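Local atomic coordinates of FBP protein (Leishmania major, PDB entry 5OEZ), a protein that probably catalyses the magnesium-dependent hydrolysis of fructose 1,6-bisphosphate to fructose 6-phosphate and phosphate, and works as a homotetramer. Residues T145-N148 against D152-A155; G189-P194 against I200-H205; I233-M238 against M332-R337. One frame throughout, in Å; residues are numbered along the deposited sequence.

How the contacts relate
Following the chain from its N terminus, the three contacts come strictly in series: none nests in another and none crosses another. Contact 1 closes the shortest loop, with three residues between its segments, where the chain leaving strand 132-140 turns into helix 150-158. Contact 2 closes a beta hairpin with five residues between its segments, joining strands 187-193 and 198-203 at one end of the large sheet. Contact 3 spans 93 residues and brings helix 227-238 beside helix 325-338. The first two belong to the N-terminal domain and the third to the C-terminal one. No two touch, the nearest atoms of any pair of contacts being about 24 to 27 Å apart.

Contact 1 of 3, residues T145-N148 against D152-A155; sequences TTIN and DANA
Ile147 and Asp152 bring the two backbones closest together, their CA atoms 5.3 Å apart, where the extended chain of 145-147, ending at Asn148, meets the first turn of helix 150-158. The segments join through one backbone-to-side-chain bond. Asn148 N donates to Asp152 OD2 at 3.1 Å, nearly straight at 168°, and the carboxylate receives it on its anti lone pair, turned from the other oxygen. With CG beside its own backbone N (chi1 -70°), Asp152 directs the carboxylate back at the incoming loop. Its backbone N is bonded in turn to Ser149 OG, so the same residue is held at main chain and side chain as the helix starts. A small apolar contact accompanies this polar link. The CG2 branch of Ile147, set anti to its N, rests 3.9 Å from Ala153 CB and 4.1 Å from Asp152 CB, and the buried side chain also touches Val156, one turn beyond Asp152. Cys92 and Val93 of strand 91-96 touch the same isoleucine, and Val93 also touches Ala153. The arrangement is a loop-to-helix junction: an aspartate in the first helical turn ties down the preceding loop, and the Ile147-Ala153 pair packs on strand 91-96 of the large sheet.

Contact 2 of 3, residues G189-P194 against I200-H205; sequences GFTLDP and ILTHPH
A beta hairpin with a classic bulge, in which Thr202 and His203 both face Gly189, joins strands 187-193 and 198-203, the latter outermost in the large sheet within this chain. At the bulge Gly189 O accepts two N-H groups, Thr202 N at 3.0 Å and His203 N also at 3.0 Å, the first in the carbonyl plane and the second tilted 33° from it. Gly189 N returns a bond to His203 O. Beyond the bulge the regular antiparallel pattern takes over: Thr191 and Ile200 form a hydrogen-bonded pair, N to O in both directions, and Phe190 and Leu201 form the non-hydrogen-bonded pair between.

On the face carrying Phe190, the CD1 branch of Leu201 sits over one face of the ring, 4.1 Å from its centroid and 22° off the normal, a CH-pi contact displaced toward the rim. Phe190 CE2 also lies 3.8 Å from Leu201 CB. Tyr15 meets Phe190 edge-to-face, and Ile16, seen to bind AMP in another structure of this protein, is about 6 Å from its side chain. The hairpin therefore stands beside the segment that carries part of the nucleotide site, which is empty here.

Asp193, at the end of its strand, bonds through OD1 to Asn195 N in the turn and forms a salt bridge through OD2 with Lys44 NZ of the third subunit. Thr191 points to the face opposite Phe190, and Met51 of the second subunit packs on it and on Thr202. The two threonines cross at about a right angle. Thr202 holds its hydroxyl between N and carbonyl carbon (chi1 51°), which carries OG1 to 2.8 Å from Thr191 OG1, a hydrogen bond in which either may be the donor.

Contact 3 of 3, residues I233-M238 against M332-R337; sequences IDYLKM and MAFRDR
Tyr235 and Phe334 are the residues through which helices 227-238 and 325-338 touch here, and between these two segments the tight contact is confined to this one aromatic pair. The backbones stay well apart, the CA atoms of the pair 9.6 Å from each other, so two long aromatic side chains bridge the gap. The CB of Tyr235 points toward the other helix, and with CG anti to the backbone N (chi1 177°) both CB and CG meet the end of Phe334. The phenylalanine comes in end-first: its CZ lies 3.4 Å from Tyr235 CB and 3.5 Å from Tyr235 CG. The side chains cross at about a right angle, and the ring planes meet at 52° with centroids 5.5 Å apart, an oblique pairing. Leu330 touches the tyrosine, while Trp228 and the side chain of Glu231 pack on the phenylalanine, extending the patch along both helices.

On the more exposed flank, charged side chains take over. Within helix 325-338, Arg335, which also touches Trp228, grips OD1 of exposed Asp336 side-on with NE and NH2, at 3.0 and 3.1 Å, and the oxygen lies in the guanidinium plane. Met332 SD sits against one face of that guanidinium. Exposed Arg337 stretches out to a salt bridge with Glu231, an added link between the two helices. Buried Lys237 instead bridges to Glu219 of its own chain and of the second subunit, at the boundary between them.

No hydrogen bond crosses between the two segments, consistent with an association through shape and apolar contact.

Contact 1 of 3, residues T145-N148 against D152-A155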
ATOM      1  N   THR C 145     -22.478  -5.265 -39.842  1.00150.26           N
ATOM      2  CA  THR C 145     -22.766  -3.890 -39.381  1.00119.92           C
ATOM      3  C   THR C 145     -21.465  -3.122 -39.102  1.00121.76           C
ATOM      4  O   THR C 145     -20.491  -3.690 -38.586  1.00117.65           O
ATOM      5  CB  THR C 145     -23.644  -3.899 -38.111  1.00113.05           C
ATOM      6  OG1 THR C 145     -24.725  -4.825 -38.281  1.00102.85           O
ATOM      7  CG2 THR C 145     -24.215  -2.514 -37.822  1.00107.72           C
ATOM      8  N   THR C 146     -21.455  -1.836 -39.459  1.00120.99           N
ATOM      9  CA  THR C 146     -20.326  -0.930 -39.154  1.00125.57           C
ATOM     10  C   THR C 146     -20.850   0.350 -38.497  1.00110.51           C
ATOM     11  O   THR C 146     -22.032   0.687 -38.608  1.00 90.41           O
ATOM     12  CB  THR C 146     -19.432  -0.583 -40.357  1.00122.72           C
ATOM     13  OG1 THR C 146     -20.165   0.235 -41.260  1.00126.46           O
ATOM     14  CG2 THR C 146     -18.909  -1.838 -41.084  1.00123.41           C
ATOM     15  N   ILE C 147     -19.959   1.028 -37.781  1.00 96.67           N
ATOM     16  CA  ILE C 147     -20.276   2.281 -37.114  1.00 83.79           C
ATOM     17  C   ILE C 147     -19.148   3.266 -37.382  1.00 80.14           C
ATOM     18  O   ILE C 147     -18.054   3.128 -36.824  1.00 77.11           O
ATOM     19  CB  ILE C 147     -20.484   2.063 -35.592  1.00 82.97           C
ATOM     20  CG1 ILE C 147     -21.707   1.166 -35.357  1.00 80.13           C
ATOM     21  CG2 ILE C 147     -20.682   3.388 -34.864  1.00 74.98           C
ATOM     22  CD1 ILE C 147     -21.846   0.661 -33.947  1.00 80.29           C
ATOM     23  N   ASN C 148     -19.424   4.236 -38.253  1.00 81.46           N
ATOM     24  CA  ASN C 148     -18.492   5.319 -38.566  1.00 90.27           C
ATOM     25  C   ASN C 148     -18.970   6.702 -38.090  1.00 81.96           C
ATOM     26  O   ASN C 148     -18.329   7.707 -38.381  1.00 86.23           O
ATOM     27  CB  ASN C 148     -18.232   5.356 -40.070  1.00101.14           C
ATOM     28  CG  ASN C 148     -17.688   4.035 -40.592  1.00111.36           C
ATOM     29  OD1 ASN C 148     -17.053   3.268 -39.854  1.00111.17           O
ATOM     30  ND2 ASN C 148     -17.916   3.762 -41.867  1.00120.60           N
ATOM     31  N   ASP C 152     -24.941   6.310 -36.915  1.00 70.21           N
ATOM     32  CA  ASP C 152     -24.881   4.850 -37.044  1.00 69.12           C
ATOM     33  C   ASP C 152     -25.086   4.200 -35.699  1.00 65.28           C
ATOM     34  O   ASP C 152     -25.911   3.300 -35.553  1.00 68.97           O
ATOM     35  CB  ASP C 152     -23.524   4.381 -37.621  1.00 77.28           C
ATOM     36  CG  ASP C 152     -23.332   4.735 -39.100  1.00 84.56           C
ATOM     37  OD1 ASP C 152     -24.309   5.129 -39.776  1.00 94.29           O
ATOM     38  OD2 ASP C 152     -22.186   4.606 -39.588  1.00 90.66           O
ATOM     39  N   ALA C 153     -24.302   4.637 -34.714  1.00 65.82           N
ATOM     40  CA  ALA C 153     -24.362   4.086 -33.353  1.00 60.45           C
ATOM     41  C   ALA C 153     -25.768   4.174 -32.755  1.00 63.22           C
ATOM     42  O   ALA C 153     -26.219   3.230 -32.096  1.00 61.53           O
ATOM     43  CB  ALA C 153     -23.356   4.783 -32.453  1.00 57.59           C
ATOM     44  N   ASN C 154     -26.453   5.294 -33.000  1.00 64.98           N
ATOM     45  CA  ASN C 154     -27.840   5.478 -32.529  1.00 67.33           C
ATOM     46  C   ASN C 154     -28.809   4.473 -33.152  1.00 66.93           C
ATOM     47  O   ASN C 154     -29.664   3.931 -32.463  1.00 62.65           O
ATOM     48  CB  ASN C 154     -28.337   6.905 -32.803  1.00 74.34           C
ATOM     49  CG  ASN C 154     -27.745   7.935 -31.854  1.00 83.68           C
ATOM     50  OD1 ASN C 154     -27.285   7.612 -30.758  1.00 72.82           O
ATOM     51  ND2 ASN C 154     -27.726   9.194 -32.292  1.00 93.04           N
ATOM     52  N   ALA C 155     -28.662   4.217 -34.451  1.00 64.21           N
ATOM     53  CA  ALA C 155     -29.449   3.187 -35.118  1.00 63.18           C
ATOM     54  C   ALA C 155     -29.155   1.789 -34.585  1.00 62.01           C
ATOM     55  O   ALA C 155     -30.081   1.010 -34.377  1.00 70.06           O
ATOM     56  CB  ALA C 155     -29.232   3.233 -36.623  1.00 68.98           C
TER

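Contact 2 of 3, residues G189-P194 against I200-H205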
ATOM      1  N   GLY C 189     -16.815 -13.499  -8.482  1.00 38.13           N
ATOM      2  CA  GLY C 189     -16.395 -12.339  -7.725  1.00 34.70           C
ATOM      3  C   GLY C 189     -14.914 -12.355  -7.457  1.00 36.39           C
ATOM      4  O   GLY C 189     -14.354 -13.380  -7.073  1.00 39.40           O
ATOM      5  N   PHE C 190     -14.287 -11.204  -7.654  1.00 36.83           N
ATOM      6  CA  PHE C 190     -12.871 -11.029  -7.459  1.00 35.92           C
ATOM      7  C   PHE C 190     -12.641  -9.929  -6.443  1.00 38.55           C
ATOM      8  O   PHE C 190     -13.458  -9.027  -6.305  1.00 36.82           O
ATOM      9  CB  PHE C 190     -12.190 -10.675  -8.786  1.00 36.05           C
ATOM     10  CG  PHE C 190     -12.370 -11.721  -9.848  1.00 37.61           C
ATOM     11  CD1 PHE C 190     -13.570 -11.821 -10.543  1.00 39.37           C
ATOM     12  CD2 PHE C 190     -11.354 -12.601 -10.156  1.00 39.38           C
ATOM     13  CE1 PHE C 190     -13.755 -12.792 -11.511  1.00 42.22           C
ATOM     14  CE2 PHE C 190     -11.526 -13.574 -11.128  1.00 45.84           C
ATOM     15  CZ  PHE C 190     -12.735 -13.664 -11.813  1.00 45.03           C
ATOM     16  N   THR C 191     -11.502 -10.000  -5.758  1.00 37.90           N
ATOM     17  CA  THR C 191     -11.107  -9.005  -4.789  1.00 39.39           C
ATOM     18  C   THR C 191      -9.722  -8.495  -5.130  1.00 41.13           C
ATOM     19  O   THR C 191      -8.819  -9.268  -5.450  1.00 53.92           O
ATOM     20  CB  THR C 191     -11.167  -9.596  -3.369  1.00 48.15           C
ATOM     21  OG1 THR C 191     -12.502 -10.060  -3.127  1.00 52.77           O
ATOM     22  CG2 THR C 191     -10.810  -8.560  -2.306  1.00 47.92           C
ATOM     23  N   LEU C 192      -9.547  -7.185  -5.022  1.00 43.34           N
ATOM     24  CA  LEU C 192      -8.278  -6.546  -5.321  1.00 45.77           C
ATOM     25  C   LEU C 192      -7.281  -6.843  -4.204  1.00 46.85           C
ATOM     26  O   LEU C 192      -7.551  -6.559  -3.047  1.00 43.27           O
ATOM     27  CB  LEU C 192      -8.451  -5.031  -5.465  1.00 46.60           C
ATOM     28  CG  LEU C 192      -7.210  -4.167  -5.730  1.00 49.78           C
ATOM     29  CD1 LEU C 192      -6.502  -4.596  -7.002  1.00 51.81           C
ATOM     30  CD2 LEU C 192      -7.606  -2.702  -5.823  1.00 53.98           C
ATOM     31  N   ASP C 193      -6.146  -7.433  -4.564  1.00 52.08           N
ATOM     32  CA  ASP C 193      -5.025  -7.606  -3.644  1.00 52.13           C
ATOM     33  C   ASP C 193      -4.152  -6.358  -3.789  1.00 55.65           C
ATOM     34  O   ASP C 193      -3.444  -6.214  -4.785  1.00 56.70           O
ATOM     35  CB  ASP C 193      -4.230  -8.862  -3.972  1.00 52.28           C
ATOM     36  CG  ASP C 193      -3.089  -9.121  -2.974  1.00 62.33           C
ATOM     37  OD1 ASP C 193      -2.551  -8.152  -2.386  1.00 63.69           O
ATOM     38  OD2 ASP C 193      -2.713 -10.299  -2.799  1.00 58.30           O
ATOM     39  N   PRO C 194      -4.204  -5.441  -2.806  1.00 63.25           N
ATOM     40  CA  PRO C 194      -3.467  -4.181  -2.961  1.00 65.34           C
ATOM     41  C   PRO C 194      -1.933  -4.355  -2.985  1.00 65.77           C
ATOM     42  O   PRO C 194      -1.239  -3.513  -3.544  1.00 62.88           O
ATOM     43  CB  PRO C 194      -3.910  -3.367  -1.740  1.00 70.97           C
ATOM     44  CG  PRO C 194      -4.280  -4.384  -0.714  1.00 70.60           C
ATOM     45  CD  PRO C 194      -4.828  -5.559  -1.472  1.00 72.74           C
ATOM     46  N   ILE C 200      -8.066 -10.943  -7.649  1.00 46.63           N
ATOM     47  CA  ILE C 200      -7.872 -12.342  -7.317  1.00 47.05           C
ATOM     48  C   ILE C 200      -9.263 -12.936  -7.190  1.00 51.62           C
ATOM     49  O   ILE C 200     -10.171 -12.278  -6.691  1.00 43.38           O
ATOM     50  CB  ILE C 200      -7.128 -12.463  -5.957  1.00 51.14           C
ATOM     51  CG1 ILE C 200      -5.737 -11.817  -6.036  1.00 58.62           C
ATOM     52  CG2 ILE C 200      -7.007 -13.906  -5.492  1.00 55.41           C
ATOM     53  CD1 ILE C 200      -4.852 -12.314  -7.175  1.00 55.21           C
ATOM     54  N   LEU C 201      -9.421 -14.184  -7.622  1.00 47.99           N
ATOM     55  CA  LEU C 201     -10.697 -14.869  -7.527  1.00 46.65           C
ATOM     56  C   LEU C 201     -10.979 -15.245  -6.074  1.00 50.84           C
ATOM     57  O   LEU C 201     -10.162 -15.912  -5.436  1.00 46.26           O
ATOM     58  CB  LEU C 201     -10.688 -16.126  -8.408  1.00 53.01           C
ATOM     59  CG  LEU C 201     -11.925 -17.025  -8.389  1.00 52.73           C
ATOM     60  CD1 LEU C 201     -13.152 -16.292  -8.891  1.00 58.66           C
ATOM     61  CD2 LEU C 201     -11.676 -18.261  -9.228  1.00 52.53           C
ATOM     62  N   THR C 202     -12.136 -14.827  -5.562  1.00 51.52           N
ATOM     63  CA  THR C 202     -12.528 -15.090  -4.165  1.00 51.42           C
ATOM     64  C   THR C 202     -13.932 -15.686  -3.963  1.00 56.12           C
ATOM     65  O   THR C 202     -14.157 -16.351  -2.959  1.00 62.38           O
ATOM     66  CB  THR C 202     -12.395 -13.800  -3.312  1.00 57.30           C
ATOM     67  OG1 THR C 202     -13.069 -12.705  -3.955  1.00 50.88           O
ATOM     68  CG2 THR C 202     -10.918 -13.422  -3.111  1.00 59.48           C
ATOM     69  N   HIS C 203     -14.874 -15.416  -4.871  1.00 57.15           N
ATOM     70  CA  HIS C 203     -16.239 -15.971  -4.826  1.00 55.91           C
ATOM     71  C   HIS C 203     -16.568 -16.603  -6.185  1.00 49.30           C
ATOM     72  O   HIS C 203     -17.201 -15.965  -7.035  1.00 56.40           O
ATOM     73  CB  HIS C 203     -17.271 -14.843  -4.587  1.00 59.57           C
ATOM     74  CG  HIS C 203     -17.135 -14.123  -3.283  1.00 90.90           C
ATOM     75  ND1 HIS C 203     -17.921 -14.405  -2.183  1.00 97.33           N
ATOM     76  CD2 HIS C 203     -16.353 -13.073  -2.927  1.00 99.95           C
ATOM     77  CE1 HIS C 203     -17.600 -13.585  -1.195  1.00 96.95           C
ATOM     78  NE2 HIS C 203     -16.653 -12.767  -1.622  1.00107.83           N
ATOM     79  N   PRO C 204     -16.106 -17.824  -6.437  1.00 51.55           N
ATOM     80  CA  PRO C 204     -16.509 -18.447  -7.709  1.00 48.17           C
ATOM     81  C   PRO C 204     -17.974 -18.893  -7.662  1.00 51.24           C
ATOM     82  O   PRO C 204     -18.438 -19.310  -6.611  1.00 49.46           O
ATOM     83  CB  PRO C 204     -15.578 -19.653  -7.816  1.00 47.66           C
ATOM     84  CG  PRO C 204     -15.264 -19.998  -6.386  1.00 50.64           C
ATOM     85  CD  PRO C 204     -15.282 -18.724  -5.602  1.00 50.17           C
ATOM     86  N   HIS C 205     -18.681 -18.793  -8.789  1.00 52.16           N
ATOM     87  CA  HIS C 205     -20.046 -19.304  -8.927  1.00 54.51           C
ATOM     88  C   HIS C 205     -20.996 -18.760  -7.845  1.00 51.87           C
ATOM     89  O   HIS C 205     -21.574 -19.513  -7.067  1.00 51.33           O
ATOM     90  CB  HIS C 205     -20.039 -20.837  -8.945  1.00 59.25           C
ATOM     91  CG  HIS C 205     -19.158 -21.424 -10.008  1.00 83.89           C
ATOM     92  ND1 HIS C 205     -19.225 -21.043 -11.334  1.00 99.42           N
ATOM     93  CD2 HIS C 205     -18.197 -22.376  -9.939  1.00 87.53           C
ATOM     94  CE1 HIS C 205     -18.336 -21.728 -12.033  1.00 87.47           C
ATOM     95  NE2 HIS C 205     -17.700 -22.544 -11.210  1.00 95.35           N
TER

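Contact 3 of 3, residues I233-M238 against M332-R337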
ATOM      1  N   ILE C 233     -45.058  -3.694   0.946  1.00 45.01           N
ATOM      2  CA  ILE C 233     -44.170  -3.273   2.021  1.00 48.60           C
ATOM      3  C   ILE C 233     -44.855  -3.446   3.384  1.00 50.89           C
ATOM      4  O   ILE C 233     -44.232  -3.962   4.310  1.00 54.72           O
ATOM      5  CB  ILE C 233     -43.613  -1.851   1.794  1.00 49.70           C
ATOM      6  CG1 ILE C 233     -42.709  -1.827   0.553  1.00 50.15           C
ATOM      7  CG2 ILE C 233     -42.840  -1.355   3.014  1.00 47.50           C
ATOM      8  CD1 ILE C 233     -41.442  -2.677   0.631  1.00 51.45           C
ATOM      9  N   ASP C 234     -46.131  -3.074   3.484  1.00 46.46           N
ATOM     10  CA  ASP C 234     -46.885  -3.275   4.727  1.00 53.27           C
ATOM     11  C   ASP C 234     -46.929  -4.760   5.129  1.00 49.10           C
ATOM     12  O   ASP C 234     -46.817  -5.094   6.309  1.00 50.04           O
ATOM     13  CB  ASP C 234     -48.302  -2.697   4.619  1.00 50.20           C
ATOM     14  CG  ASP C 234     -48.326  -1.157   4.558  1.00 60.46           C
ATOM     15  OD1 ASP C 234     -47.262  -0.497   4.627  1.00 64.67           O
ATOM     16  OD2 ASP C 234     -49.439  -0.592   4.417  1.00 76.90           O
ATOM     17  N   TYR C 235     -47.062  -5.637   4.141  1.00 42.04           N
ATOM     18  CA  TYR C 235     -47.092  -7.069   4.384  1.00 42.01           C
ATOM     19  C   TYR C 235     -45.751  -7.569   4.955  1.00 45.80           C
ATOM     20  O   TYR C 235     -45.751  -8.279   5.943  1.00 48.73           O
ATOM     21  CB  TYR C 235     -47.432  -7.827   3.100  1.00 41.71           C
ATOM     22  CG  TYR C 235     -47.413  -9.329   3.274  1.00 49.56           C
ATOM     23  CD1 TYR C 235     -48.520 -10.006   3.789  1.00 48.64           C
ATOM     24  CD2 TYR C 235     -46.272 -10.085   2.930  1.00 51.49           C
ATOM     25  CE1 TYR C 235     -48.502 -11.395   3.944  1.00 48.78           C
ATOM     26  CE2 TYR C 235     -46.238 -11.471   3.103  1.00 45.50           C
ATOM     27  CZ  TYR C 235     -47.348 -12.116   3.610  1.00 50.87           C
ATOM     28  OH  TYR C 235     -47.329 -13.473   3.791  1.00 57.71           O
ATOM     29  N   LEU C 236     -44.635  -7.192   4.329  1.00 40.70           N
ATOM     30  CA  LEU C 236     -43.303  -7.523   4.850  1.00 48.10           C
ATOM     31  C   LEU C 236     -43.140  -7.156   6.335  1.00 45.11           C
ATOM     32  O   LEU C 236     -42.601  -7.939   7.106  1.00 45.66           O
ATOM     33  CB  LEU C 236     -42.195  -6.840   4.053  1.00 42.05           C
ATOM     34  CG  LEU C 236     -42.045  -7.138   2.568  1.00 48.61           C
ATOM     35  CD1 LEU C 236     -40.741  -6.533   2.072  1.00 51.30           C
ATOM     36  CD2 LEU C 236     -42.093  -8.628   2.241  1.00 47.85           C
ATOM     37  N   LYS C 237     -43.670  -6.012   6.733  1.00 43.44           N
ATOM     38  CA  LYS C 237     -43.604  -5.579   8.129  1.00 46.12           C
ATOM     39  C   LYS C 237     -44.610  -6.198   9.088  1.00 50.32           C
ATOM     40  O   LYS C 237     -44.341  -6.276  10.287  1.00 56.80           O
ATOM     41  CB  LYS C 237     -43.855  -4.096   8.194  1.00 50.00           C
ATOM     42  CG  LYS C 237     -42.891  -3.262   7.397  1.00 53.79           C
ATOM     43  CD  LYS C 237     -43.268  -1.832   7.668  1.00 66.10           C
ATOM     44  CE  LYS C 237     -42.464  -0.894   6.820  1.00 68.35           C
ATOM     45  NZ  LYS C 237     -42.664   0.459   7.371  1.00 73.81           N
ATOM     46  N   MET C 238     -45.798  -6.544   8.604  1.00 54.28           N
ATOM     47  CA  MET C 238     -46.909  -6.882   9.502  1.00 57.19           C
ATOM     48  C   MET C 238     -47.475  -8.281   9.378  1.00 52.09           C
ATOM     49  O   MET C 238     -48.317  -8.651  10.174  1.00 53.70           O
ATOM     50  CB  MET C 238     -48.028  -5.847   9.358  1.00 68.43           C
ATOM     51  CG  MET C 238     -47.697  -4.513  10.031  1.00 86.90           C
ATOM     52  SD  MET C 238     -48.993  -3.259   9.881  1.00135.18           S
ATOM     53  CE  MET C 238     -49.121  -3.040   8.108  1.00 98.67           C
ATOM     54  N   MET C 332     -44.213  -9.377  -7.007  1.00 43.21           N
ATOM     55  CA  MET C 332     -45.047  -9.349  -8.204  1.00 44.36           C
ATOM     56  C   MET C 332     -46.470  -9.836  -7.955  1.00 47.64           C
ATOM     57  O   MET C 332     -47.383  -9.457  -8.689  1.00 47.27           O
ATOM     58  CB  MET C 332     -44.392 -10.142  -9.348  1.00 45.23           C
ATOM     59  CG  MET C 332     -43.163  -9.470  -9.948  1.00 43.57           C
ATOM     60  SD  MET C 332     -43.404  -7.752 -10.494  1.00 54.65           S
ATOM     61  CE  MET C 332     -42.652  -6.824  -9.157  1.00 47.57           C
ATOM     62  N   ALA C 333     -46.662 -10.680  -6.943  1.00 44.10           N
ATOM     63  CA  ALA C 333     -47.996 -11.172  -6.603  1.00 43.51           C
ATOM     64  C   ALA C 333     -48.899 -10.048  -6.117  1.00 47.07           C
ATOM     65  O   ALA C 333     -50.098 -10.084  -6.365  1.00 49.37           O
ATOM     66  CB  ALA C 333     -47.915 -12.282  -5.568  1.00 40.25           C
ATOM     67  N   PHE C 334     -48.337  -9.080  -5.402  1.00 40.51           N
ATOM     68  CA  PHE C 334     -49.104  -7.897  -5.015  1.00 36.42           C
ATOM     69  C   PHE C 334     -49.470  -7.034  -6.237  1.00 39.68           C
ATOM     70  O   PHE C 334     -50.569  -6.508  -6.310  1.00 39.35           O
ATOM     71  CB  PHE C 334     -48.362  -7.064  -3.963  1.00 34.86           C
ATOM     72  CG  PHE C 334     -48.435  -7.634  -2.580  1.00 41.19           C
ATOM     73  CD1 PHE C 334     -47.505  -8.579  -2.138  1.00 37.23           C
ATOM     74  CD2 PHE C 334     -49.455  -7.242  -1.712  1.00 37.83           C
ATOM     75  CE1 PHE C 334     -47.580  -9.117  -0.852  1.00 37.19           C
ATOM     76  CE2 PHE C 334     -49.545  -7.782  -0.446  1.00 38.58           C
ATOM     77  CZ  PHE C 334     -48.597  -8.718  -0.010  1.00 40.33           C
ATOM     78  N   ARG C 335     -48.550  -6.892  -7.183  1.00 46.78           N
ATOM     79  CA  ARG C 335     -48.826  -6.148  -8.417  1.00 42.75           C
ATOM     80  C   ARG C 335     -49.908  -6.856  -9.258  1.00 44.67           C
ATOM     81  O   ARG C 335     -50.853  -6.207  -9.716  1.00 46.84           O
ATOM     82  CB  ARG C 335     -47.542  -5.968  -9.260  1.00 49.56           C
ATOM     83  CG  ARG C 335     -47.645  -4.921 -10.360  1.00 51.13           C
ATOM     84  CD  ARG C 335     -47.991  -5.459 -11.759  1.00 55.55           C
ATOM     85  NE  ARG C 335     -47.471  -6.802 -12.103  1.00 59.62           N
ATOM     86  CZ  ARG C 335     -46.283  -7.070 -12.663  1.00 56.85           C
ATOM     87  NH1 ARG C 335     -45.402  -6.108 -12.950  1.00 56.12           N
ATOM     88  NH2 ARG C 335     -45.957  -8.337 -12.918  1.00 49.28           N
ATOM     89  N   ASP C 336     -49.818  -8.182  -9.370  1.00 38.84           N
ATOM     90  CA  ASP C 336     -50.783  -8.965 -10.152  1.00 42.58           C
ATOM     91  C   ASP C 336     -52.199  -8.898  -9.613  1.00 46.84           C
ATOM     92  O   ASP C 336     -53.173  -8.788 -10.392  1.00 53.10           O
ATOM     93  CB  ASP C 336     -50.339 -10.436 -10.292  1.00 42.41           C
ATOM     94  CG  ASP C 336     -49.019 -10.595 -11.092  1.00 55.83           C
ATOM     95  OD1 ASP C 336     -48.519  -9.593 -11.680  1.00 63.38           O
ATOM     96  OD2 ASP C 336     -48.464 -11.724 -11.098  1.00 61.79           O
ATOM     97  N   ARG C 337     -52.332  -8.955  -8.294  1.00 46.28           N
ATOM     98  CA  ARG C 337     -53.649  -8.931  -7.712  1.00 49.46           C
ATOM     99  C   ARG C 337     -54.318  -7.565  -7.877  1.00 52.06           C
ATOM    100  O   ARG C 337     -55.535  -7.513  -7.885  1.00 49.78           O
ATOM    101  CB  ARG C 337     -53.643  -9.405  -6.263  1.00 47.56           C
ATOM    102  CG  ARG C 337     -53.148  -8.415  -5.265  1.00 49.67           C
ATOM    103  CD  ARG C 337     -53.584  -8.813  -3.867  1.00 49.29           C
ATOM    104  NE  ARG C 337     -53.192  -7.775  -2.921  1.00 47.98           N
ATOM    105  CZ  ARG C 337     -53.242  -7.903  -1.601  1.00 46.27           C
ATOM    106  NH1 ARG C 337     -53.634  -9.040  -1.039  1.00 47.33           N
ATOM    107  NH2 ARG C 337     -52.840  -6.904  -0.829  1.00 44.74           N
TER